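Local coordinates for lipoprotein, putative (Bacillus anthracis, PDB 4NOH) that is of unknown function but is a putative lipoprotein, probably held at the bacterial membrane by a lipid group and possibly able to bind lipid, at residues 92-97 against 116-121; 99-104 against 120-125; 47-52 against 73-78. All coordinates share one frame; numbering follows the deposited sequence.

Interaction 1: residues 92-97 against 116-121; sequences KDVVID and TDMYAV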
ATOM      1  N   LYS A  92       2.402  -3.413 -19.841  1.00 27.11           N
ATOM      2  CA  LYS A  92       1.096  -3.590 -20.474  1.00 28.07           C
ATOM      3  C   LYS A  92       0.664  -5.045 -20.522  1.00 29.24           C
ATOM      4  O   LYS A  92      -0.424  -5.334 -21.012  1.00 30.61           O
ATOM      5  CB  LYS A  92       1.079  -2.988 -21.886  1.00 30.70           C
ATOM      6  CG  LYS A  92       1.285  -1.485 -21.884  1.00 32.65           C
ATOM      7  CD  LYS A  92       1.128  -0.853 -23.257  1.00 35.66           C
ATOM      8  CE  LYS A  92      -0.319  -0.758 -23.676  1.00 37.01           C
ATOM      9  NZ  LYS A  92      -0.457   0.121 -24.867  1.00 40.63           N
ATOM     10  N   ASP A  93       1.491  -5.955 -20.012  1.00 28.29           N
ATOM     11  CA  ASP A  93       1.181  -7.389 -20.063  1.00 32.36           C
ATOM     12  C   ASP A  93       0.979  -8.003 -18.691  1.00 30.47           C
ATOM     13  O   ASP A  93       1.222  -9.196 -18.490  1.00 33.17           O
ATOM     14  CB  ASP A  93       2.311  -8.125 -20.789  1.00 36.42           C
ATOM     15  CG  ASP A  93       2.507  -7.629 -22.204  1.00 41.82           C
ATOM     16  OD1 ASP A  93       1.520  -7.169 -22.819  1.00 47.31           O
ATOM     17  OD2 ASP A  93       3.642  -7.713 -22.714  1.00 51.46           O
ATOM     18  N   VAL A  94       0.507  -7.198 -17.746  1.00 26.12           N
ATOM     19  CA  VAL A  94       0.256  -7.683 -16.403  1.00 25.92           C
ATOM     20  C   VAL A  94      -1.128  -8.308 -16.386  1.00 26.70           C
ATOM     21  O   VAL A  94      -2.117  -7.605 -16.579  1.00 26.03           O
ATOM     22  CB  VAL A  94       0.354  -6.545 -15.362  1.00 24.89           C
ATOM     23  CG1 VAL A  94      -0.018  -7.027 -13.977  1.00 25.84           C
ATOM     24  CG2 VAL A  94       1.770  -6.009 -15.365  1.00 23.96           C
ATOM     25  N   VAL A  95      -1.180  -9.630 -16.191  1.00 27.82           N
ATOM     26  CA  VAL A  95      -2.428 -10.374 -16.136  1.00 27.84           C
ATOM     27  C   VAL A  95      -2.638 -10.916 -14.739  1.00 28.10           C
ATOM     28  O   VAL A  95      -1.784 -11.609 -14.183  1.00 30.29           O
ATOM     29  CB  VAL A  95      -2.447 -11.543 -17.127  1.00 30.50           C
ATOM     30  CG1 VAL A  95      -3.748 -12.322 -17.001  1.00 30.09           C
ATOM     31  CG2 VAL A  95      -2.268 -11.014 -18.532  1.00 32.26           C
ATOM     32  N   ILE A  96      -3.787 -10.575 -14.182  1.00 28.56           N
ATOM     33  CA  ILE A  96      -4.167 -10.993 -12.848  1.00 30.65           C
ATOM     34  C   ILE A  96      -5.511 -11.688 -12.938  1.00 30.13           C
ATOM     35  O   ILE A  96      -6.497 -11.105 -13.399  1.00 27.74           O
ATOM     36  CB  ILE A  96      -4.217  -9.782 -11.889  1.00 28.91           C
ATOM     37  CG1 ILE A  96      -2.833  -9.151 -11.806  1.00 29.46           C
ATOM     38  CG2 ILE A  96      -4.709 -10.195 -10.504  1.00 30.48           C
ATOM     39  CD1 ILE A  96      -2.775  -7.931 -10.936  1.00 29.32           C
ATOM     40  N   ASP A  97      -5.522 -12.965 -12.563  1.00 33.37           N
ATOM     41  CA  ASP A  97      -6.732 -13.772 -12.589  1.00 36.71           C
ATOM     42  C   ASP A  97      -7.355 -13.744 -14.002  1.00 37.09           C
ATOM     43  O   ASP A  97      -8.563 -13.577 -14.165  1.00 37.82           O
ATOM     44  CB  ASP A  97      -7.703 -13.251 -11.512  1.00 38.29           C
ATOM     45  CG  ASP A  97      -8.754 -14.276 -11.112  1.00 41.34           C
ATOM     46  OD1 ASP A  97      -8.563 -15.488 -11.395  1.00 43.42           O
ATOM     47  OD2 ASP A  97      -9.763 -13.877 -10.483  1.00 40.31           O
ATOM     48  N   THR A 116       6.483  -4.484  -2.310  1.00 14.55           N
ATOM     49  CA  THR A 116       6.058  -5.034  -3.579  1.00 14.56           C
ATOM     50  C   THR A 116       6.809  -4.345  -4.714  1.00 15.66           C
ATOM     51  O   THR A 116       7.554  -3.404  -4.481  1.00 16.16           O
ATOM     52  CB  THR A 116       4.535  -4.803  -3.726  1.00 14.09           C
ATOM     53  OG1 THR A 116       4.037  -5.475  -4.887  1.00 13.62           O
ATOM     54  CG2 THR A 116       4.205  -3.335  -3.790  1.00 15.03           C
ATOM     55  N   ASP A 117       6.663  -4.873  -5.929  1.00 14.68           N
ATOM     56  CA  ASP A 117       7.186  -4.232  -7.112  1.00 15.40           C
ATOM     57  C   ASP A 117       6.110  -3.368  -7.797  1.00 14.39           C
ATOM     58  O   ASP A 117       6.387  -2.242  -8.233  1.00 15.60           O
ATOM     59  CB  ASP A 117       7.679  -5.281  -8.087  1.00 16.55           C
ATOM     60  CG  ASP A 117       8.811  -6.063  -7.544  1.00 18.81           C
ATOM     61  OD1 ASP A 117       9.899  -5.459  -7.378  1.00 21.58           O
ATOM     62  OD2 ASP A 117       8.689  -7.288  -7.386  1.00 18.86           O
HETATM   63  N   MSE A 118       4.890  -3.898  -7.897  1.00 14.73           N
HETATM   64  CA  MSE A 118       3.771  -3.235  -8.589  1.00 14.15           C
HETATM   65  C   MSE A 118       2.576  -3.209  -7.675  1.00 13.09           C
HETATM   66  O   MSE A 118       2.501  -3.937  -6.663  1.00 13.35           O
HETATM   67  CB  MSE A 118       3.373  -4.006  -9.854  1.00 15.88           C
HETATM   68  CG  MSE A 118       4.603  -4.211 -10.704  1.00 18.28           C
HETATM   69 SE   MSE A 118       4.097  -4.997 -12.416  1.00 24.54          SE
HETATM   70  CE  MSE A 118       3.706  -6.814 -11.779  1.00 26.71           C
ATOM     71  N   TYR A 119       1.602  -2.383  -8.022  1.00 12.74           N
ATOM     72  CA  TYR A 119       0.371  -2.211  -7.256  1.00 12.02           C
ATOM     73  C   TYR A 119      -0.768  -2.296  -8.254  1.00 13.14           C
ATOM     74  O   TYR A 119      -0.716  -1.685  -9.298  1.00 15.50           O
ATOM     75  CB  TYR A 119       0.332  -0.860  -6.578  1.00 11.95           C
ATOM     76  CG  TYR A 119       1.568  -0.499  -5.777  1.00 11.55           C
ATOM     77  CD1 TYR A 119       2.681  -0.007  -6.414  1.00 12.33           C
ATOM     78  CD2 TYR A 119       1.619  -0.650  -4.387  1.00 11.57           C
ATOM     79  CE1 TYR A 119       3.800   0.342  -5.730  1.00 12.97           C
ATOM     80  CE2 TYR A 119       2.763  -0.283  -3.679  1.00 11.92           C
ATOM     81  CZ  TYR A 119       3.846   0.199  -4.371  1.00 12.41           C
ATOM     82  OH  TYR A 119       4.979   0.575  -3.721  1.00 13.62           O
ATOM     83  N   ALA A 120      -1.792  -3.051  -7.955  1.00 11.81           N
ATOM     84  CA  ALA A 120      -2.927  -3.176  -8.887  1.00 11.99           C
ATOM     85  C   ALA A 120      -4.213  -2.834  -8.179  1.00 12.78           C
ATOM     86  O   ALA A 120      -4.356  -3.101  -6.991  1.00 12.24           O
ATOM     87  CB  ALA A 120      -3.004  -4.566  -9.478  1.00 13.67           C
ATOM     88  N   VAL A 121      -5.151  -2.225  -8.905  1.00 11.55           N
ATOM     89  CA  VAL A 121      -6.448  -1.930  -8.346  1.00 12.01           C
ATOM     90  C   VAL A 121      -7.472  -2.513  -9.291  1.00 11.56           C
ATOM     91  O   VAL A 121      -7.466  -2.203 -10.482  1.00 11.86           O
ATOM     92  CB  VAL A 121      -6.673  -0.433  -8.119  1.00 12.49           C
ATOM     93  CG1 VAL A 121      -8.006  -0.184  -7.427  1.00 13.56           C
ATOM     94  CG2 VAL A 121      -5.523   0.183  -7.313  1.00 12.83           C
TER
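Met118, a selenomethionine, and Val94 meet end to end, Met118 by its selenium and Val94 by a methyl. The CB and CG atoms of Met118 carry its side chain off strand 118-122 toward residues 92-97 without yet meeting them; the side chain also packs against Ala87 and Val39. Contact begins at the selenium, where Met118 SE lies 3.9 Å from Val94 CG2. At chi3 (-73°) the chain bends, turning the methyl back toward its own strand, with Met118 CE still 4.2 Å from Val94 CG2. This valine methyl therefore takes both terminal atoms of Met118. The two segments belong to one mixed sheet, yet strands 99-103 and 84-86 stand between strand 95-96, at its edge, and strand 118-122. Even so, Ile96 CA and Ala120 CA are only 8.9 Å apart, consistent with a sheet that curls strongly here, so that side chains on one face meet across it. Ile96 spans the gap next to Val94: its CG1 sits anti to the carbonyl carbon (chi1 -61°), and the extended chain beyond it sets Ile96 CD1 3.7 Å from Ala120 CB. Val39 of strand 26-39 packs on Val94, Ile96 and Met118 alike. Just before strand 118-122, Thr116 OG1 donates to Met118 O at 2.8 Å, in the carbonyl plane and on a lone pair. The methyl Thr116 CG2 meanwhile lies over one face of the Tyr119 ring, offset toward its rim, while Tyr119 itself leaves the strand on the side away from Val94 and Ile96.

Interaction 2: residues 99-104 against 120-125; sequences KKMKYE and AVVSDA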
ATOM      1  N   LYS A  99      -7.113 -11.442 -16.262  1.00 30.39           N
ATOM      2  CA  LYS A  99      -7.483 -10.099 -16.712  1.00 31.45           C
ATOM      3  C   LYS A  99      -6.240  -9.212 -16.901  1.00 27.73           C
ATOM      4  O   LYS A  99      -5.403  -9.134 -16.008  1.00 25.99           O
ATOM      5  CB  LYS A  99      -8.390  -9.451 -15.670  1.00 31.90           C
ATOM      6  CG  LYS A  99      -9.680 -10.220 -15.373  1.00 36.28           C
ATOM      7  CD  LYS A  99     -10.608 -10.239 -16.563  1.00 40.23           C
ATOM      8  CE  LYS A  99     -11.914 -10.928 -16.211  1.00 43.35           C
ATOM      9  NZ  LYS A  99     -12.871 -10.875 -17.345  1.00 47.06           N
ATOM     10  N   LYS A 100      -6.138  -8.544 -18.051  1.00 26.62           N
ATOM     11  CA  LYS A 100      -5.007  -7.666 -18.352  1.00 27.40           C
ATOM     12  C   LYS A 100      -5.239  -6.289 -17.709  1.00 24.59           C
ATOM     13  O   LYS A 100      -6.321  -5.706 -17.825  1.00 26.14           O
ATOM     14  CB  LYS A 100      -4.831  -7.522 -19.865  1.00 32.76           C
ATOM     15  CG  LYS A 100      -3.608  -6.720 -20.291  1.00 35.31           C
ATOM     16  CD  LYS A 100      -3.369  -6.776 -21.805  1.00 40.63           C
ATOM     17  CE  LYS A 100      -3.090  -8.184 -22.317  1.00 43.21           C
ATOM     18  NZ  LYS A 100      -1.853  -8.781 -21.737  1.00 45.90           N
HETATM   19  N   MSE A 101      -4.250  -5.814 -16.958  1.00 20.93           N
HETATM   20  CA  MSE A 101      -4.341  -4.529 -16.311  1.00 19.83           C
HETATM   21  C   MSE A 101      -3.906  -3.418 -17.225  1.00 19.98           C
HETATM   22  O   MSE A 101      -3.070  -3.604 -18.114  1.00 21.91           O
HETATM   23  CB  MSE A 101      -3.386  -4.496 -15.111  1.00 18.10           C
HETATM   24  CG  MSE A 101      -3.665  -5.567 -14.044  1.00 17.38           C
HETATM   25 SE   MSE A 101      -5.366  -5.284 -13.077  1.00 18.78          SE
HETATM   26  CE  MSE A 101      -6.399  -6.664 -14.022  1.00 19.49           C
ATOM     27  N   LYS A 102      -4.466  -2.242 -17.001  1.00 19.03           N
ATOM     28  CA  LYS A 102      -4.091  -1.046 -17.741  1.00 20.48           C
ATOM     29  C   LYS A 102      -3.029  -0.275 -16.968  1.00 18.75           C
ATOM     30  O   LYS A 102      -3.224   0.037 -15.789  1.00 16.52           O
ATOM     31  CB  LYS A 102      -5.307  -0.163 -17.881  1.00 24.41           C
ATOM     32  CG  LYS A 102      -5.111   1.087 -18.683  1.00 30.09           C
ATOM     33  CD  LYS A 102      -6.248   2.079 -18.440  1.00 35.42           C
ATOM     34  CE  LYS A 102      -7.621   1.449 -18.495  1.00 37.77           C
ATOM     35  NZ  LYS A 102      -8.631   2.509 -18.241  1.00 40.28           N
ATOM     36  N   TYR A 103      -1.929   0.073 -17.634  1.00 19.46           N
ATOM     37  CA  TYR A 103      -0.867   0.817 -16.935  1.00 18.48           C
ATOM     38  C   TYR A 103      -1.297   2.246 -16.621  1.00 19.00           C
ATOM     39  O   TYR A 103      -1.727   2.981 -17.528  1.00 21.45           O
ATOM     40  CB  TYR A 103       0.417   0.856 -17.763  1.00 20.22           C
ATOM     41  CG  TYR A 103       1.571   1.505 -17.060  1.00 20.35           C
ATOM     42  CD1 TYR A 103       2.154   0.896 -15.954  1.00 19.36           C
ATOM     43  CD2 TYR A 103       2.101   2.726 -17.498  1.00 21.50           C
ATOM     44  CE1 TYR A 103       3.211   1.472 -15.297  1.00 19.35           C
ATOM     45  CE2 TYR A 103       3.169   3.312 -16.837  1.00 21.52           C
ATOM     46  CZ  TYR A 103       3.722   2.676 -15.742  1.00 20.83           C
ATOM     47  OH  TYR A 103       4.804   3.257 -15.085  1.00 20.39           O
ATOM     48  N   GLU A 104      -1.120   2.659 -15.359  1.00 17.99           N
ATOM     49  CA  GLU A 104      -1.489   4.008 -14.917  1.00 18.35           C
ATOM     50  C   GLU A 104      -0.342   4.795 -14.266  1.00 19.60           C
ATOM     51  O   GLU A 104      -0.587   5.725 -13.528  1.00 22.43           O
ATOM     52  CB  GLU A 104      -2.719   3.977 -14.011  1.00 19.24           C
ATOM     53  CG  GLU A 104      -3.998   3.588 -14.735  1.00 20.16           C
ATOM     54  CD  GLU A 104      -4.578   4.682 -15.609  1.00 24.98           C
ATOM     55  OE1 GLU A 104      -4.023   5.805 -15.690  1.00 29.11           O
ATOM     56  OE2 GLU A 104      -5.622   4.418 -16.230  1.00 27.51           O
ATOM     57  N   ALA A 120      -1.792  -3.051  -7.955  1.00 11.81           N
ATOM     58  CA  ALA A 120      -2.927  -3.176  -8.887  1.00 11.99           C
ATOM     59  C   ALA A 120      -4.213  -2.834  -8.179  1.00 12.78           C
ATOM     60  O   ALA A 120      -4.356  -3.101  -6.991  1.00 12.24           O
ATOM     61  CB  ALA A 120      -3.004  -4.566  -9.478  1.00 13.67           C
ATOM     62  N   VAL A 121      -5.151  -2.225  -8.905  1.00 11.55           N
ATOM     63  CA  VAL A 121      -6.448  -1.930  -8.346  1.00 12.01           C
ATOM     64  C   VAL A 121      -7.472  -2.513  -9.291  1.00 11.56           C
ATOM     65  O   VAL A 121      -7.466  -2.203 -10.482  1.00 11.86           O
ATOM     66  CB  VAL A 121      -6.673  -0.433  -8.119  1.00 12.49           C
ATOM     67  CG1 VAL A 121      -8.006  -0.184  -7.427  1.00 13.56           C
ATOM     68  CG2 VAL A 121      -5.523   0.183  -7.313  1.00 12.83           C
ATOM     69  N   VAL A 122      -8.362  -3.316  -8.730  1.00 11.27           N
ATOM     70  CA  VAL A 122      -9.434  -3.953  -9.506  1.00 12.01           C
ATOM     71  C   VAL A 122     -10.801  -3.683  -8.860  1.00 12.09           C
ATOM     72  O   VAL A 122     -10.883  -3.194  -7.761  1.00 12.12           O
ATOM     73  CB  VAL A 122      -9.217  -5.478  -9.624  1.00 13.53           C
ATOM     74  CG1 VAL A 122      -7.916  -5.788 -10.379  1.00 14.05           C
ATOM     75  CG2 VAL A 122      -9.221  -6.156  -8.263  1.00 14.35           C
ATOM     76  N   SER A 123     -11.873  -3.947  -9.587  1.00 12.91           N
ATOM     77  CA  SER A 123     -13.179  -3.704  -9.025  1.00 13.76           C
ATOM     78  C   SER A 123     -13.388  -4.582  -7.782  1.00 13.13           C
ATOM     79  O   SER A 123     -12.729  -5.590  -7.604  1.00 13.25           O
ATOM     80  CB  SER A 123     -14.279  -3.994 -10.050  1.00 15.18           C
ATOM     81  OG  SER A 123     -14.410  -5.383 -10.288  1.00 16.55           O
ATOM     82  N   ASP A 124     -14.294  -4.170  -6.917  1.00 13.49           N
ATOM     83  CA  ASP A 124     -14.583  -4.924  -5.733  1.00 13.98           C
ATOM     84  C   ASP A 124     -15.019  -6.357  -6.106  1.00 14.86           C
ATOM     85  O   ASP A 124     -14.650  -7.321  -5.444  1.00 15.65           O
ATOM     86  CB  ASP A 124     -15.673  -4.243  -4.884  1.00 14.34           C
ATOM     87  CG  ASP A 124     -15.223  -2.934  -4.238  1.00 15.45           C
ATOM     88  OD1 ASP A 124     -14.096  -2.445  -4.490  1.00 14.93           O
ATOM     89  OD2 ASP A 124     -16.031  -2.407  -3.416  1.00 18.28           O
ATOM     90  N   ALA A 125     -15.806  -6.510  -7.175  1.00 15.43           N
ATOM     91  CA  ALA A 125     -16.260  -7.840  -7.571  1.00 16.15           C
ATOM     92  C   ALA A 125     -15.098  -8.693  -8.080  1.00 16.87           C
ATOM     93  O   ALA A 125     -15.057  -9.896  -7.836  1.00 19.87           O
ATOM     94  CB  ALA A 125     -17.358  -7.739  -8.618  1.00 16.66           C
TER
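The second strand of the beta hairpin at the edge of the sheet, 99-103, sends one long side chain inward to strand 118-122, two places away in the strand order. That side chain is Met101, a selenomethionine; its backbone is hydrogen-bonded to Val94 on the first strand of the hairpin. Met101 and Val122 cross obliquely, and the selenium makes the closest approach, with Met101 SE 3.7 Å from Val122 CG1. The terminal methyl follows onto the same branch, Met101 CE lying 4.0 Å from Val122 CG1. Bends at chi2 (-68°) and chi3 turn the chain so that its selenium and methyl lie on Val122. On the way the selenium also passes Ala120, with a looser approach of 4.4 Å between Met101 SE and Ala120 CB. Ala120 and Val122 alternate with Val121 along the strand, and Val121 packs instead against Ile78, Ile84 and Met47. The valine methyl that is touched is the one anti to the carbonyl carbon (chi1 -63°). Ile96 and Val85 also pack on Met101, and Ile46 on Val122, so the selenium side chain lies in a buried apolar layer. Just beyond Val122 the strand gives way to helix 124-128, whose N-cap is Ser123: its OG is hydrogen-bonded to Glu126 N and to Asp80. Across the two segments all the touching groups are methyls and a large, polarisable selenium, so shape and dispersion rather than directed polar bonds set how Met101 lies against the strand.

Interaction 3: residues 47-52 against 73-78; sequences MNKTTA and KALPAI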
HETATM    1  N   MSE A  47      -5.453  -4.373  -4.614  0.60 12.85           N
HETATM    2  CA  MSE A  47      -6.522  -3.953  -3.747  0.60 12.84           C
HETATM    3  C   MSE A  47      -7.744  -3.737  -4.578  0.60 11.87           C
HETATM    4  O   MSE A  47      -7.713  -3.779  -5.813  0.60 12.09           O
HETATM    5  CB  MSE A  47      -6.160  -2.716  -2.940  0.60 14.76           C
HETATM    6  CG  MSE A  47      -5.944  -1.459  -3.752  0.60 17.49           C
HETATM    7 SE   MSE A  47      -4.850  -0.135  -2.755  0.60 23.27          SE
HETATM    8  CE  MSE A  47      -3.090  -0.514  -3.510  0.60 22.70           C
ATOM      9  N   ASN A  48      -8.855  -3.586  -3.889  1.00 11.81           N
ATOM     10  CA  ASN A  48     -10.083  -3.292  -4.565  1.00 11.76           C
ATOM     11  C   ASN A  48     -10.272  -1.774  -4.657  1.00 11.94           C
ATOM     12  O   ASN A  48      -9.590  -0.979  -3.993  1.00 11.89           O
ATOM     13  CB  ASN A  48     -11.312  -4.017  -3.994  1.00 12.26           C
ATOM     14  CG  ASN A  48     -11.706  -3.589  -2.591  1.00 13.00           C
ATOM     15  OD1 ASN A  48     -11.359  -2.527  -2.094  1.00 13.03           O
ATOM     16  ND2 ASN A  48     -12.514  -4.419  -1.961  1.00 14.77           N
ATOM     17  N   LYS A  49     -11.230  -1.378  -5.501  1.00 11.71           N
ATOM     18  CA  LYS A  49     -11.516   0.041  -5.742  1.00 12.99           C
ATOM     19  C   LYS A  49     -11.883   0.774  -4.451  1.00 12.72           C
ATOM     20  O   LYS A  49     -11.411   1.879  -4.192  1.00 13.35           O
ATOM     21  CB  LYS A  49     -12.642   0.181  -6.755  1.00 14.19           C
ATOM     22  CG  LYS A  49     -13.001   1.620  -7.049  1.00 16.24           C
ATOM     23  CD  LYS A  49     -14.161   1.726  -8.004  1.00 20.23           C
ATOM     24  CE  LYS A  49     -14.566   3.178  -8.149  1.00 23.58           C
ATOM     25  NZ  LYS A  49     -15.719   3.334  -9.053  1.00 26.95           N
ATOM     26  N   THR A  50     -12.720   0.160  -3.636  1.00 12.54           N
ATOM     27  CA  THR A  50     -13.165   0.801  -2.424  1.00 13.57           C
ATOM     28  C   THR A  50     -11.975   1.132  -1.523  1.00 12.72           C
ATOM     29  O   THR A  50     -11.884   2.216  -0.967  1.00 13.86           O
ATOM     30  CB  THR A  50     -14.232  -0.054  -1.738  1.00 15.19           C
ATOM     31  OG1 THR A  50     -15.423  -0.028  -2.537  1.00 16.82           O
ATOM     32  CG2 THR A  50     -14.576   0.479  -0.395  1.00 16.39           C
ATOM     33  N   THR A  51     -11.056   0.196  -1.401  1.00 12.08           N
ATOM     34  CA  THR A  51      -9.883   0.372  -0.572  1.00 12.09           C
ATOM     35  C   THR A  51      -8.963   1.419  -1.155  1.00 12.12           C
ATOM     36  O   THR A  51      -8.459   2.307  -0.436  1.00 12.87           O
ATOM     37  CB  THR A  51      -9.135  -0.952  -0.412  1.00 12.55           C
ATOM     38  OG1 THR A  51      -9.967  -1.879   0.319  1.00 13.31           O
ATOM     39  CG2 THR A  51      -7.796  -0.775   0.321  1.00 13.17           C
ATOM     40  N   ALA A  52      -8.710   1.327  -2.454  1.00 10.99           N
ATOM     41  CA  ALA A  52      -7.822   2.305  -3.080  1.00 11.51           C
ATOM     42  C   ALA A  52      -8.350   3.737  -2.978  1.00 12.78           C
ATOM     43  O   ALA A  52      -7.589   4.684  -2.762  1.00 12.56           O
ATOM     44  CB  ALA A  52      -7.485   1.909  -4.530  1.00 12.02           C
ATOM     45  N   LYS A  73      -4.647  12.731  -6.425  1.00 22.52           N
ATOM     46  CA  LYS A  73      -5.855  13.350  -5.890  1.00 23.84           C
ATOM     47  C   LYS A  73      -7.119  12.613  -6.275  1.00 22.85           C
ATOM     48  O   LYS A  73      -8.170  12.828  -5.687  1.00 26.65           O
ATOM     49  CB  LYS A  73      -5.905  14.816  -6.329  1.00 27.12           C
ATOM     50  CG  LYS A  73      -4.728  15.621  -5.804  1.00 30.31           C
ATOM     51  CD  LYS A  73      -4.635  15.448  -4.282  1.00 33.95           C
ATOM     52  CE  LYS A  73      -3.459  16.176  -3.648  1.00 38.27           C
ATOM     53  NZ  LYS A  73      -3.421  15.896  -2.186  1.00 39.57           N
ATOM     54  N   ALA A  74      -7.007  11.731  -7.254  1.00 20.60           N
ATOM     55  CA  ALA A  74      -8.139  10.934  -7.689  1.00 19.85           C
ATOM     56  C   ALA A  74      -7.615   9.596  -8.099  1.00 19.50           C
ATOM     57  O   ALA A  74      -6.480   9.472  -8.547  1.00 21.28           O
ATOM     58  CB  ALA A  74      -8.835  11.592  -8.863  1.00 21.80           C
ATOM     59  N   LEU A  75      -8.426   8.572  -7.915  1.00 17.99           N
ATOM     60  CA  LEU A  75      -8.045   7.262  -8.361  1.00 16.85           C
ATOM     61  C   LEU A  75      -8.502   7.164  -9.800  1.00 18.19           C
ATOM     62  O   LEU A  75      -9.639   7.552 -10.101  1.00 18.82           O
ATOM     63  CB  LEU A  75      -8.775   6.202  -7.556  1.00 16.88           C
ATOM     64  CG  LEU A  75      -8.367   4.773  -7.843  1.00 15.86           C
ATOM     65  CD1 LEU A  75      -6.956   4.506  -7.338  1.00 15.30           C
ATOM     66  CD2 LEU A  75      -9.372   3.858  -7.166  1.00 15.64           C
ATOM     67  N   PRO A  76      -7.645   6.660 -10.698  1.00 16.94           N
ATOM     68  CA  PRO A  76      -8.135   6.489 -12.066  1.00 17.20           C
ATOM     69  C   PRO A  76      -9.349   5.571 -12.126  1.00 17.19           C
ATOM     70  O   PRO A  76      -9.540   4.713 -11.249  1.00 16.39           O
ATOM     71  CB  PRO A  76      -6.970   5.791 -12.760  1.00 16.54           C
ATOM     72  CG  PRO A  76      -5.775   6.223 -12.000  1.00 16.94           C
ATOM     73  CD  PRO A  76      -6.225   6.291 -10.579  1.00 16.36           C
ATOM     74  N   ALA A  77     -10.137   5.715 -13.173  1.00 17.20           N
ATOM     75  CA  ALA A  77     -11.300   4.878 -13.371  1.00 18.04           C
ATOM     76  C   ALA A  77     -10.943   3.393 -13.321  1.00 17.51           C
ATOM     77  O   ALA A  77      -9.921   2.958 -13.906  1.00 19.08           O
ATOM     78  CB  ALA A  77     -11.962   5.195 -14.701  1.00 18.63           C
ATOM     79  N   ILE A  78     -11.774   2.650 -12.590  1.00 17.89           N
ATOM     80  CA  ILE A  78     -11.655   1.215 -12.432  1.00 17.76           C
ATOM     81  C   ILE A  78     -12.978   0.610 -12.835  1.00 20.24           C
ATOM     82  O   ILE A  78     -14.024   1.107 -12.438  1.00 21.02           O
ATOM     83  CB  ILE A  78     -11.470   0.809 -10.943  1.00 18.40           C
ATOM     84  CG1 ILE A  78     -10.388   1.624 -10.238  1.00 18.26           C
ATOM     85  CG2 ILE A  78     -11.238  -0.704 -10.835  1.00 17.89           C
ATOM     86  CD1 ILE A  78      -9.013   1.380 -10.756  1.00 18.17           C
TER
HETATM   87  O   HOH W   1     -13.852   4.035 -11.139  1.00 24.70           O
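Lys49 and Ile78 lie side by side, the lysine running outward as the isoleucine points back toward the helix, with the aliphatic stem of the lysine alongside the branched carbons of the isoleucine. Lys49 CG lies 4.1 Å from Ile78 CG1, and one step further out Lys49 CD lies 4.1 Å from Ile78 CB. With CG anti to the backbone N (chi1 180°) and the chain extended throughout, the ammonium is carried past the isoleucine to a water, 2.9 Å from Lys49 NZ. The same water accepts from Ile78 N at 2.9 Å and so bridges the charge to the loop backbone. Leu75 meets the helix differently, end-on with its fork: CD2 and CD1 of Leu75 straddle Ala52 CB at 3.8 and 3.9 Å, one helical turn beyond Lys49. Val121 packs on both Ala52 and Ile78 from the sheet. At the N-terminal end of the helix, Asn48 OD1 takes two bonds from Thr51, one from N at 2.8 Å, nearly along the C=O axis, and one from OG1, which sits above the carbonyl plane. This is the N-cap of helix 49-57, at a direct strand-to-helix junction whose first turn is overlaid by an irregular loop.

Interactions 1 and 2 are buried and share strand 118-122: the two strands of the edge hairpin, 95-96 and 99-103, reach Ala120 together, and the backbone bond from Met101 N to Val94 O ties their outer segments. Both are wholly apolar across the segments, and each brings in a selenomethionine, from strand 118-122 in interaction 1 and from the hairpin in interaction 2. Interaction 3 is only partly buried, its lysine and loop residues more accessible to solvent; here a lysine stem and a bridging water join the apolar packing of a loop on a helix. It connects to the others through strand 42-48, which pairs with 118-122, through Val121, and through the Asp124–Thr50 hydrogen bond between two helix starts.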